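Local structure of methylmalonyl-CoA carboxyltransferase 5S subunit (Propionibacterium freudenreichii subsp. shermanii, 1RQB) at residues A[138-143]-A[395-400]; A[162-167]-A[179-184]; A[366-371]-A[381-386]; A[389-394]-A[415-420]. The protein transfers a carboxyl group from the biotin of the 1.3S subunit to pyruvate, forming oxaloacetate, with a cobalt ion bound in its TIM barrel. All blocks are in the same frame, centred on the assembly; numbering follows the deposited sequence.

How the contacts relate
Contact 2 is the buried one: a strand of the TIM barrel and the helix that follows it meet mainly through aliphatic side chains. Contact 1 is partly buried and joins that barrel to the carboxylase domain by a carboxylate, a water and a selenomethionine. It touches contact 2, where Pro-143 CG lies 3.4 Å from Leu-180 CD2. Contacts 3 and 4 lie farther out, within the carboxylase domain. They use the two ends of helix 384-390, its N-terminal cap in contact 3 and its C-terminal cap in contact 4. Both are more polar than contact 2, with side chains bonded to backbone groups, and contact 4 has the most solvent-exposed residues.

Contact 1 (A[138-143]-A[395-400]); sequences DAMNDP and GASPAD
Asp-142 and Met-140 reach from the barrel to segment 395-400 of the carboxylase domain. Their segment, 138-143, is the loop that links strand 133-136 of the TIM barrel to helix 144-155. The direct polar link is one hydrogen bond. Ala-396 N donates to Asp-142 OD2 over 2.7 Å, almost straight at 174°. The N-H comes from above the carboxylate plane, 35° out of it. Asp-142 has CG anti to its N (chi1 -176°), which carries the carboxylate across to the other loop. The same oxygen forms a salt bridge with Arg-144, so it serves both the domain junction and the start of the next helix. Asp-142 OD2 also lies 3.4 Å from Gly-395 CA, and a CB on that glycine would clash with it.

A water makes a second, indirect link. It donates to Met-140 O and to Ala-396 O, at 2.8 Å each.

The van der Waals part rests on Met-140, a selenomethionine bent at chi2 and chi3. Its CE methyl lies against carbonyl oxygens, with Met-140 CE 3.4 Å from Gly-395 O. Pro-398 CG packs on Met-140 O.

The barrel loop is shaped from within. Asp-138 OD2 accepts from Met-140 N, two residues on, in an Asx turn. Asp-142 N is a second donor. The two reach the oxygen from opposite faces of the carboxylate plane, with Asp-142 N 2.9 Å from Asp-138 OD2.

Contact 2 (A[162-167]-A[179-184]); sequences GTICYT and KLAGQL
Ile-164, just past the end of strand 159-163, packs against three residues of helix 174-186 and meets each mainly with a different carbon. Ile-164 CG1 comes within 3.7 Å of Leu-184 CD1, and these two side chains run at a slant to each other. Ile-164 CG2 is 4.1 Å from Leu-180 CD1; here the two side chains slide past one another in opposite directions. Ile-164 CD1 reaches the helix backbone, 3.8 Å from Ala-181 N, and also lies 4.1 Å from Ala-181 CB. CG1 anti to the carbonyl carbon (chi1 -67°) and an extended chi2 carry CD1 to the helix.

Strand 159-163, helix 174-186 and strand 191-193 form one beta-alpha-beta unit of the TIM barrel. The contact lies between the end of strand 159-163 and the helix outside it. Ile-192 of the next strand packs on both Ile-164 and Leu-184.

Leu-184 works one turn further along the helix than Leu-180. Leu-184 CD1 also lies 3.8 Å from Gly-162 C. A side chain at Gly-162 would be tight, since its CB would fall 3.2 Å from Leu-184 CD2. Thr-163 turns the other way, into the barrel, where its OG1 bonds to Val-136 O. Its side chain is about 9 Å from the bound cobalt ion.

Contact 3 (A[366-371]-A[381-386]); sequences VGTQAV and RMTGEF
Gln-369 lays its CG over the face of the Phe-386 ring, 3.6 Å from the centroid and 9° off the ring normal. This is a CH-pi contact above the ring centre. The two side chains cross at about a right angle, with amide and ring planes 38° apart. CG stands anti to the backbone N (chi1 -172°), and the chain then bends at chi2. The bend brings the amide back to the backbone of 381-383.

Both ends of the amide are used there. Thr-383 N donates to Gln-369 OE1 over 3.2 Å, nearly in line with the C=O bond. Gln-369 NE2 donates to Arg-381 O, also at 3.2 Å; the acceptor lies close to the amide plane, but the donor sits above the carbonyl plane of Arg-381. NE2 has another acceptor in Asn-373 OD1. These bonds fix which way round the amide sits. Without the amide, as with an alanine here, Thr-383 N and Arg-381 O would probably lose these partners, and the ring face of Phe-386 its cover.

A small apolar contact lies beside the amide, where Thr-368 CG2 meets Thr-383 CG2 at 3.5 Å. Thr-368 OG1 bonds back to Gln-364 O in its own helix. Val-349 and Val-405 of neighbouring helices also pack on Phe-386.

Thr-383 is the N-cap of helix 384-390. Thr-383 OG1 accepts from Phe-386 N at 3.0 Å. A glutamine of helix 362-376 thus grips the loop just before a capped helix start, joining two successive helices of the carboxylase domain.

Contact 4 (A[389-394]-A[415-420]); sequences IMLGYY and KKPITQ
Tyr-393 is clamped between Ile-418 and Lys-415. Ile-418 CD1 stands over one face, 4.0 Å from the Tyr-393 ring centroid, in a CH-pi contact. The extended Lys-415 chain passes over the opposite face. Lys-415 NZ is 4.7 Å from the Tyr-393 centroid, a cation-pi contact, and forms a salt bridge with Asp-388. Tyr-393 OH donates to Lys-416 O over 2.8 Å, in the carbonyl plane, which anchors the phenol end of the side chain. With a leucine here, Lys-416 O is likely to lose its mate, and Lys-415 and Ile-418 the ring between them.

The backbones are also close. Ile-418 N donates to Leu-391 O at 2.9 Å, nearly straight at 175°. Gly-392 lies so near that a CB would strike Ile-418 O. Beside them, Leu-391 CD2 and Pro-417 CG make apolar packing at 3.8 Å.

The looser side lies at the waters and Gln-420. One water is within bonding distance of both Gly-392 O and Gln-420 O. Another binds only weakly, to Met-390 O and Ile-418 O. Lys-416 turns away from the helix end; Lys-415 is exposed too, but lies on the ring.

Gly-392, with positive phi, ends helix 384-390 in a Schellman motif, and segment 415-420 packs along that helix end.

Contact 1 (A[138-143]-A[395-400])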
loop_
_atom_site.group_PDB
_atom_site.type_symbol
_atom_site.label_atom_id
_atom_site.label_comp_id
_atom_site.label_asym_id
_atom_site.label_seq_id
_atom_site.Cartn_x
_atom_site.Cartn_y
_atom_site.Cartn_z
ATOM N N ASP A 138 12.102 -14.019 20.612
ATOM C CA ASP A 138 13.168 -13.369 21.389
ATOM C C ASP A 138 13.783 -12.295 20.490
ATOM O O ASP A 138 14.145 -12.573 19.349
ATOM C CB ASP A 138 14.241 -14.369 21.800
ATOM C CG ASP A 138 15.347 -13.720 22.608
ATOM O OD1 ASP A 138 15.119 -13.409 23.796
ATOM O OD2 ASP A 138 16.440 -13.495 22.044
ATOM N N ALA A 139 13.912 -11.089 21.027
ATOM C CA ALA A 139 14.412 -9.928 20.279
ATOM C C ALA A 139 15.822 -10.155 19.726
ATOM O O ALA A 139 16.206 -9.513 18.750
ATOM C CB ALA A 139 14.380 -8.685 21.169
HETATM N N MSE A 140 16.596 -11.061 20.316
HETATM C CA MSE A 140 17.959 -11.291 19.815
HETATM C C MSE A 140 18.054 -12.637 19.092
HETATM O O MSE A 140 19.135 -13.041 18.666
HETATM C CB MSE A 140 18.940 -11.262 20.980
HETATM C CG MSE A 140 18.835 -9.996 21.810
HETATM SE SE MSE A 140 20.529 -9.109 21.975
HETATM C CE MSE A 140 21.341 -10.315 23.264
ATOM N N ASN A 141 16.920 -13.323 18.950
ATOM C CA ASN A 141 16.855 -14.637 18.293
ATOM C C ASN A 141 17.647 -15.688 19.074
ATOM O O ASN A 141 18.177 -16.627 18.484
ATOM C CB ASN A 141 17.381 -14.596 16.851
ATOM C CG ASN A 141 16.346 -14.097 15.864
ATOM O OD1 ASN A 141 15.143 -14.200 16.101
ATOM N ND2 ASN A 141 16.812 -13.565 14.744
ATOM N N ASP A 142 17.743 -15.533 20.391
ATOM C CA ASP A 142 18.430 -16.530 21.226
ATOM C C ASP A 142 17.393 -17.588 21.610
ATOM O O ASP A 142 16.498 -17.333 22.415
ATOM C CB ASP A 142 18.994 -15.853 22.484
ATOM C CG ASP A 142 19.808 -16.803 23.357
ATOM O OD1 ASP A 142 19.731 -18.040 23.159
ATOM O OD2 ASP A 142 20.521 -16.299 24.254
ATOM N N PRO A 143 17.493 -18.794 21.034
ATOM C CA PRO A 143 16.540 -19.870 21.324
ATOM C C PRO A 143 16.415 -20.244 22.802
ATOM O O PRO A 143 15.361 -20.695 23.248
ATOM C CB PRO A 143 17.064 -21.042 20.485
ATOM C CG PRO A 143 17.863 -20.382 19.409
ATOM C CD PRO A 143 18.560 -19.277 20.143
ATOM N N GLY A 395 20.996 -12.369 26.944
ATOM C CA GLY A 395 21.207 -13.587 26.184
ATOM C C GLY A 395 22.354 -13.442 25.199
ATOM O O GLY A 395 23.121 -12.483 25.269
ATOM N N ALA A 396 22.470 -14.386 24.274
ATOM C CA ALA A 396 23.553 -14.354 23.281
ATOM C C ALA A 396 23.134 -13.523 22.066
ATOM O O ALA A 396 21.952 -13.423 21.743
ATOM C CB ALA A 396 23.899 -15.775 22.839
ATOM N N SER A 397 24.120 -12.924 21.403
ATOM C CA SER A 397 23.864 -12.123 20.198
ATOM C C SER A 397 24.072 -13.021 18.977
ATOM O O SER A 397 24.671 -14.090 19.089
ATOM C CB SER A 397 24.831 -10.940 20.137
ATOM O OG SER A 397 24.572 -9.997 21.167
ATOM N N PRO A 398 23.546 -12.621 17.805
ATOM C CA PRO A 398 23.727 -13.444 16.603
ATOM C C PRO A 398 25.209 -13.642 16.276
ATOM O O PRO A 398 25.610 -14.690 15.774
ATOM C CB PRO A 398 22.998 -12.643 15.532
ATOM C CG PRO A 398 21.847 -12.072 16.305
ATOM C CD PRO A 398 22.531 -11.579 17.571
ATOM N N ALA A 399 26.014 -12.626 16.554
ATOM C CA ALA A 399 27.463 -12.698 16.312
ATOM C C ALA A 399 28.186 -12.364 17.618
ATOM O O ALA A 399 27.562 -11.936 18.588
ATOM C CB ALA A 399 27.872 -11.713 15.222
ATOM N N ASP A 400 29.502 -12.548 17.636
ATOM C CA ASP A 400 30.283 -12.262 18.848
ATOM C C ASP A 400 30.346 -10.754 19.096
ATOM O O ASP A 400 30.563 -9.964 18.179
ATOM C CB ASP A 400 31.699 -12.834 18.726
ATOM C CG ASP A 400 31.707 -14.351 18.708
ATOM O OD1 ASP A 400 31.097 -14.958 19.616
ATOM O OD2 ASP A 400 32.324 -14.938 17.792
HETATM O O HOH W 1 21.281 -14.711 19.405
#

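Contact 2 (A[162-167]-A[179-184])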
loop_
_atom_site.group_PDB
_atom_site.type_symbol
_atom_site.label_atom_id
_atom_site.label_comp_id
_atom_site.label_asym_id
_atom_site.label_seq_id
_atom_site.Cartn_x
_atom_site.Cartn_y
_atom_site.Cartn_z
ATOM N N GLY A 162 7.459 -21.313 17.275
ATOM C CA GLY A 162 8.773 -20.732 17.524
ATOM C C GLY A 162 9.000 -19.650 16.491
ATOM O O GLY A 162 8.700 -19.852 15.315
ATOM N N THR A 163 9.582 -18.533 16.900
ATOM C CA THR A 163 9.727 -17.399 15.976
ATOM C C THR A 163 11.182 -17.053 15.665
ATOM O O THR A 163 12.059 -17.090 16.527
ATOM C CB THR A 163 9.114 -16.135 16.580
ATOM O OG1 THR A 163 7.746 -16.383 16.899
ATOM C CG2 THR A 163 9.212 -14.971 15.607
ATOM N N ILE A 164 11.385 -16.676 14.411
ATOM C CA ILE A 164 12.682 -16.192 13.921
ATOM C C ILE A 164 12.467 -14.741 13.485
ATOM O O ILE A 164 11.646 -14.475 12.608
ATOM C CB ILE A 164 13.156 -16.971 12.687
ATOM C CG1 ILE A 164 13.467 -18.423 13.056
ATOM C CG2 ILE A 164 14.398 -16.297 12.100
ATOM C CD1 ILE A 164 13.647 -19.315 11.844
ATOM N N CYS A 165 13.153 -13.802 14.126
ATOM C CA CYS A 165 13.029 -12.394 13.725
ATOM C C CYS A 165 13.982 -12.175 12.549
ATOM O O CYS A 165 15.189 -12.391 12.654
ATOM C CB CYS A 165 13.395 -11.448 14.867
ATOM S SG CYS A 165 12.181 -11.445 16.196
ATOM N N TYR A 166 13.405 -11.770 11.430
ATOM C CA TYR A 166 14.184 -11.552 10.205
ATOM C C TYR A 166 14.859 -10.183 10.247
ATOM O O TYR A 166 14.270 -9.184 10.660
ATOM C CB TYR A 166 13.283 -11.596 8.971
ATOM C CG TYR A 166 14.067 -11.387 7.692
ATOM C CD1 TYR A 166 14.861 -12.407 7.173
ATOM C CD2 TYR A 166 14.053 -10.153 7.027
ATOM C CE1 TYR A 166 15.624 -12.211 6.018
ATOM C CE2 TYR A 166 14.818 -9.943 5.877
ATOM C CZ TYR A 166 15.598 -10.977 5.378
ATOM O OH TYR A 166 16.342 -10.789 4.235
ATOM N N THR A 167 16.111 -10.151 9.828
ATOM C CA THR A 167 16.809 -8.862 9.737
ATOM C C THR A 167 17.846 -8.970 8.619
ATOM O O THR A 167 18.051 -10.040 8.047
ATOM C CB THR A 167 17.513 -8.455 11.077
ATOM O OG1 THR A 167 18.103 -7.154 10.924
ATOM C CG2 THR A 167 18.616 -9.443 11.443
ATOM N N LYS A 179 19.361 -22.933 10.251
ATOM C CA LYS A 179 19.918 -23.478 11.498
ATOM C C LYS A 179 18.985 -23.147 12.664
ATOM O O LYS A 179 18.691 -24.001 13.499
ATOM C CB LYS A 179 21.308 -22.881 11.769
ATOM C CG LYS A 179 21.874 -23.208 13.160
ATOM C CD LYS A 179 23.199 -22.488 13.398
ATOM C CE LYS A 179 23.675 -22.641 14.834
ATOM N NZ LYS A 179 23.795 -24.059 15.266
ATOM N N LEU A 180 18.533 -21.896 12.721
ATOM C CA LEU A 180 17.637 -21.449 13.799
ATOM C C LEU A 180 16.329 -22.240 13.753
ATOM O O LEU A 180 15.814 -22.665 14.786
ATOM C CB LEU A 180 17.333 -19.950 13.669
ATOM C CG LEU A 180 17.902 -19.028 14.744
ATOM C CD1 LEU A 180 17.377 -17.614 14.509
ATOM C CD2 LEU A 180 17.484 -19.526 16.132
ATOM N N ALA A 181 15.782 -22.425 12.556
ATOM C CA ALA A 181 14.536 -23.195 12.421
ATOM C C ALA A 181 14.728 -24.584 13.035
ATOM O O ALA A 181 13.844 -25.103 13.714
ATOM C CB ALA A 181 14.153 -23.323 10.949
ATOM N N GLY A 182 15.889 -25.184 12.786
ATOM C CA GLY A 182 16.169 -26.515 13.316
ATOM C C GLY A 182 16.207 -26.536 14.834
ATOM O O GLY A 182 15.714 -27.471 15.465
ATOM N N GLN A 183 16.799 -25.505 15.425
ATOM C CA GLN A 183 16.874 -25.416 16.890
ATOM C C GLN A 183 15.469 -25.251 17.471
ATOM O O GLN A 183 15.162 -25.790 18.532
ATOM C CB GLN A 183 17.754 -24.242 17.311
ATOM C CG GLN A 183 19.204 -24.396 16.880
ATOM C CD GLN A 183 20.016 -23.148 17.120
ATOM O OE1 GLN A 183 19.757 -22.098 16.534
ATOM N NE2 GLN A 183 21.013 -23.254 17.984
ATOM N N LEU A 184 14.607 -24.519 16.771
ATOM C CA LEU A 184 13.239 -24.320 17.274
ATOM C C LEU A 184 12.455 -25.632 17.186
ATOM O O LEU A 184 11.717 -25.988 18.103
ATOM C CB LEU A 184 12.539 -23.222 16.474
ATOM C CG LEU A 184 13.158 -21.840 16.683
ATOM C CD1 LEU A 184 12.520 -20.829 15.735
ATOM C CD2 LEU A 184 12.958 -21.419 18.135
#

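Contact 3 (A[366-371]-A[381-386])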
loop_
_atom_site.group_PDB
_atom_site.type_symbol
_atom_site.label_atom_id
_atom_site.label_comp_id
_atom_site.label_asym_id
_atom_site.label_seq_id
_atom_site.Cartn_x
_atom_site.Cartn_y
_atom_site.Cartn_z
ATOM N N VAL A 366 19.960 0.446 21.268
ATOM C CA VAL A 366 21.072 0.775 20.365
ATOM C C VAL A 366 20.997 2.248 19.955
ATOM O O VAL A 366 22.011 2.941 19.912
ATOM C CB VAL A 366 21.051 -0.109 19.098
ATOM C CG1 VAL A 366 22.016 0.447 18.060
ATOM C CG2 VAL A 366 21.452 -1.524 19.455
ATOM N N GLY A 367 19.794 2.722 19.654
ATOM C CA GLY A 367 19.632 4.108 19.253
ATOM C C GLY A 367 20.096 5.079 20.325
ATOM O O GLY A 367 20.779 6.062 20.038
ATOM N N THR A 368 19.733 4.795 21.571
ATOM C CA THR A 368 20.115 5.663 22.694
ATOM C C THR A 368 21.636 5.675 22.857
ATOM O O THR A 368 22.244 6.738 22.985
ATOM C CB THR A 368 19.493 5.185 24.002
ATOM O OG1 THR A 368 18.073 5.334 23.922
ATOM C CG2 THR A 368 20.027 6.005 25.184
ATOM N N GLN A 369 22.242 4.492 22.849
ATOM C CA GLN A 369 23.699 4.396 23.019
ATOM C C GLN A 369 24.396 5.124 21.868
ATOM O O GLN A 369 25.465 5.705 22.046
ATOM C CB GLN A 369 24.139 2.935 23.069
ATOM C CG GLN A 369 25.596 2.763 23.431
ATOM C CD GLN A 369 25.939 3.485 24.724
ATOM O OE1 GLN A 369 25.256 3.317 25.734
ATOM N NE2 GLN A 369 27.002 4.293 24.698
ATOM N N ALA A 370 23.780 5.103 20.690
ATOM C CA ALA A 370 24.353 5.777 19.516
ATOM C C ALA A 370 24.355 7.289 19.756
ATOM O O ALA A 370 25.319 7.982 19.435
ATOM C CB ALA A 370 23.536 5.445 18.265
ATOM N N VAL A 371 23.268 7.793 20.325
ATOM C CA VAL A 371 23.158 9.230 20.614
ATOM C C VAL A 371 24.198 9.620 21.667
ATOM O O VAL A 371 24.799 10.690 21.587
ATOM C CB VAL A 371 21.753 9.590 21.137
ATOM C CG1 VAL A 371 21.717 11.052 21.561
ATOM C CG2 VAL A 371 20.713 9.332 20.058
ATOM N N ARG A 381 29.801 7.058 28.214
ATOM C CA ARG A 381 28.659 6.819 29.106
ATOM C C ARG A 381 27.720 5.810 28.440
ATOM O O ARG A 381 27.152 6.077 27.382
ATOM C CB ARG A 381 27.886 8.112 29.378
ATOM C CG ARG A 381 26.665 7.885 30.263
ATOM C CD ARG A 381 25.849 9.151 30.487
ATOM N NE ARG A 381 24.661 8.882 31.298
ATOM C CZ ARG A 381 23.736 9.788 31.604
ATOM N NH1 ARG A 381 23.850 11.038 31.170
ATOM N NH2 ARG A 381 22.691 9.445 32.347
HETATM N N MSE A 382 27.570 4.649 29.066
HETATM C CA MSE A 382 26.690 3.599 28.538
HETATM C C MSE A 382 25.443 3.488 29.415
HETATM O O MSE A 382 25.523 3.546 30.641
HETATM C CB MSE A 382 27.404 2.247 28.541
HETATM C CG MSE A 382 28.614 2.159 27.643
HETATM SE SE MSE A 382 29.513 0.459 27.839
HETATM C CE MSE A 382 27.985 -0.673 28.104
ATOM N N THR A 383 24.289 3.333 28.779
ATOM C CA THR A 383 23.043 3.172 29.541
ATOM C C THR A 383 23.114 1.824 30.261
ATOM O O THR A 383 23.907 0.957 29.893
ATOM C CB THR A 383 21.823 3.173 28.612
ATOM O OG1 THR A 383 21.849 2.000 27.791
ATOM C CG2 THR A 383 21.845 4.397 27.715
ATOM N N GLY A 384 22.294 1.645 31.289
ATOM C CA GLY A 384 22.316 0.388 32.013
ATOM C C GLY A 384 21.866 -0.767 31.138
ATOM O O GLY A 384 22.349 -1.889 31.272
ATOM N N GLU A 385 20.938 -0.479 30.232
ATOM C CA GLU A 385 20.394 -1.496 29.322
ATOM C C GLU A 385 21.471 -1.919 28.322
ATOM O O GLU A 385 21.644 -3.108 28.057
ATOM C CB GLU A 385 19.182 -0.946 28.562
ATOM C CG GLU A 385 18.031 -0.465 29.444
ATOM C CD GLU A 385 18.384 0.781 30.248
ATOM O OE1 GLU A 385 18.862 1.768 29.646
ATOM O OE2 GLU A 385 18.179 0.777 31.482
ATOM N N PHE A 386 22.195 -0.953 27.764
ATOM C CA PHE A 386 23.237 -1.296 26.785
ATOM C C PHE A 386 24.315 -2.134 27.472
ATOM O O PHE A 386 24.812 -3.109 26.909
ATOM C CB PHE A 386 23.893 -0.054 26.180
ATOM C CG PHE A 386 24.889 -0.378 25.102
ATOM C CD1 PHE A 386 24.459 -0.781 23.838
ATOM C CD2 PHE A 386 26.252 -0.343 25.361
ATOM C CE1 PHE A 386 25.380 -1.149 22.850
ATOM C CE2 PHE A 386 27.181 -0.709 24.384
ATOM C CZ PHE A 386 26.745 -1.114 23.126
#

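Contact 4 (A[389-394]-A[415-420])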
loop_
_atom_site.group_PDB
_atom_site.type_symbol
_atom_site.label_atom_id
_atom_site.label_comp_id
_atom_site.label_asym_id
_atom_site.label_seq_id
_atom_site.Cartn_x
_atom_site.Cartn_y
_atom_site.Cartn_z
ATOM N N ILE A 389 23.195 -5.689 27.696
ATOM C CA ILE A 389 23.295 -6.417 26.423
ATOM C C ILE A 389 24.746 -6.855 26.205
ATOM O O ILE A 389 25.018 -8.017 25.907
ATOM C CB ILE A 389 22.883 -5.543 25.214
ATOM C CG1 ILE A 389 21.392 -5.212 25.284
ATOM C CG2 ILE A 389 23.191 -6.279 23.919
ATOM C CD1 ILE A 389 20.877 -4.416 24.097
HETATM N N MSE A 390 25.676 -5.920 26.374
HETATM C CA MSE A 390 27.102 -6.205 26.157
HETATM C C MSE A 390 27.606 -7.282 27.121
HETATM O O MSE A 390 28.493 -8.057 26.770
HETATM C CB MSE A 390 27.946 -4.938 26.335
HETATM C CG MSE A 390 27.670 -3.837 25.323
HETATM SE SE MSE A 390 28.006 -4.428 23.500
HETATM C CE MSE A 390 29.684 -5.357 23.775
ATOM N N LEU A 391 27.041 -7.349 28.321
ATOM C CA LEU A 391 27.516 -8.324 29.314
ATOM C C LEU A 391 26.747 -9.646 29.240
ATOM O O LEU A 391 26.999 -10.554 30.031
ATOM C CB LEU A 391 27.420 -7.723 30.721
ATOM C CG LEU A 391 28.290 -6.471 30.869
ATOM C CD1 LEU A 391 27.951 -5.730 32.152
ATOM C CD2 LEU A 391 29.752 -6.871 30.831
ATOM N N GLY A 392 25.813 -9.764 28.299
ATOM C CA GLY A 392 25.070 -11.008 28.152
ATOM C C GLY A 392 23.846 -11.225 29.027
ATOM O O GLY A 392 23.305 -12.329 29.072
ATOM N N TYR A 393 23.364 -10.182 29.689
ATOM C CA TYR A 393 22.204 -10.370 30.571
ATOM C C TYR A 393 20.900 -10.435 29.774
ATOM O O TYR A 393 19.831 -10.647 30.341
ATOM C CB TYR A 393 22.173 -9.295 31.654
ATOM C CG TYR A 393 23.247 -9.553 32.691
ATOM C CD1 TYR A 393 24.574 -9.213 32.439
ATOM C CD2 TYR A 393 22.952 -10.227 33.879
ATOM C CE1 TYR A 393 25.591 -9.538 33.341
ATOM C CE2 TYR A 393 23.965 -10.559 34.790
ATOM C CZ TYR A 393 25.282 -10.212 34.511
ATOM O OH TYR A 393 26.300 -10.546 35.381
ATOM N N TYR A 394 20.977 -10.273 28.459
ATOM C CA TYR A 394 19.766 -10.396 27.635
ATOM C C TYR A 394 19.876 -11.669 26.794
ATOM O O TYR A 394 18.970 -12.009 26.035
ATOM C CB TYR A 394 19.591 -9.195 26.708
ATOM C CG TYR A 394 19.095 -7.940 27.394
ATOM C CD1 TYR A 394 18.809 -6.792 26.655
ATOM C CD2 TYR A 394 18.921 -7.891 28.777
ATOM C CE1 TYR A 394 18.366 -5.626 27.277
ATOM C CE2 TYR A 394 18.478 -6.730 29.409
ATOM C CZ TYR A 394 18.206 -5.605 28.653
ATOM O OH TYR A 394 17.787 -4.454 29.268
ATOM N N LYS A 415 29.507 -5.448 36.789
ATOM C CA LYS A 415 28.954 -6.798 36.606
ATOM C C LYS A 415 29.905 -7.631 35.747
ATOM O O LYS A 415 30.525 -7.127 34.813
ATOM C CB LYS A 415 27.603 -6.759 35.900
ATOM C CG LYS A 415 26.481 -6.067 36.630
ATOM C CD LYS A 415 25.210 -6.216 35.807
ATOM C CE LYS A 415 24.005 -5.588 36.470
ATOM N NZ LYS A 415 22.772 -5.899 35.694
ATOM N N LYS A 416 30.000 -8.914 36.072
ATOM C CA LYS A 416 30.855 -9.837 35.313
ATOM C C LYS A 416 30.065 -10.350 34.106
ATOM O O LYS A 416 28.866 -10.607 34.199
ATOM C CB LYS A 416 31.292 -10.994 36.217
ATOM C CG LYS A 416 30.139 -11.772 36.835
ATOM C CD LYS A 416 30.612 -12.827 37.841
ATOM C CE LYS A 416 31.549 -13.865 37.227
ATOM N NZ LYS A 416 32.910 -13.322 36.930
ATOM N N PRO A 417 30.730 -10.490 32.953
ATOM C CA PRO A 417 30.059 -10.971 31.741
ATOM C C PRO A 417 29.570 -12.411 31.911
ATOM O O PRO A 417 30.244 -13.227 32.538
ATOM C CB PRO A 417 31.153 -10.881 30.673
ATOM C CG PRO A 417 32.122 -9.868 31.227
ATOM C CD PRO A 417 32.149 -10.205 32.687
ATOM N N ILE A 418 28.401 -12.717 31.356
ATOM C CA ILE A 418 27.859 -14.082 31.427
ATOM C C ILE A 418 27.579 -14.561 30.002
ATOM O O ILE A 418 27.472 -13.754 29.079
ATOM C CB ILE A 418 26.556 -14.150 32.260
ATOM C CG1 ILE A 418 25.422 -13.396 31.552
ATOM C CG2 ILE A 418 26.795 -13.551 33.636
ATOM C CD1 ILE A 418 24.065 -13.594 32.210
ATOM N N THR A 419 27.471 -15.871 29.817
ATOM C CA THR A 419 27.222 -16.413 28.473
ATOM C C THR A 419 26.118 -17.470 28.523
ATOM O O THR A 419 25.657 -17.949 27.488
ATOM C CB THR A 419 28.508 -17.022 27.891
ATOM O OG1 THR A 419 29.029 -17.993 28.804
ATOM C CG2 THR A 419 29.557 -15.929 27.676
ATOM N N GLN A 420 25.679 -17.820 29.726
ATOM C CA GLN A 420 24.615 -18.822 29.870
ATOM C C GLN A 420 23.264 -18.103 29.920
ATOM O O GLN A 420 23.199 -16.886 30.096
ATOM C CB GLN A 420 24.842 -19.641 31.148
ATOM C CG GLN A 420 23.866 -20.796 31.366
ATOM C CD GLN A 420 23.795 -21.755 30.178
ATOM O OE1 GLN A 420 23.026 -21.548 29.242
ATOM N NE2 GLN A 420 24.609 -22.803 30.214
HETATM O O HOH W 2 29.131 -11.452 27.236
HETATM O O HOH W 3 23.776 -14.886 28.037
#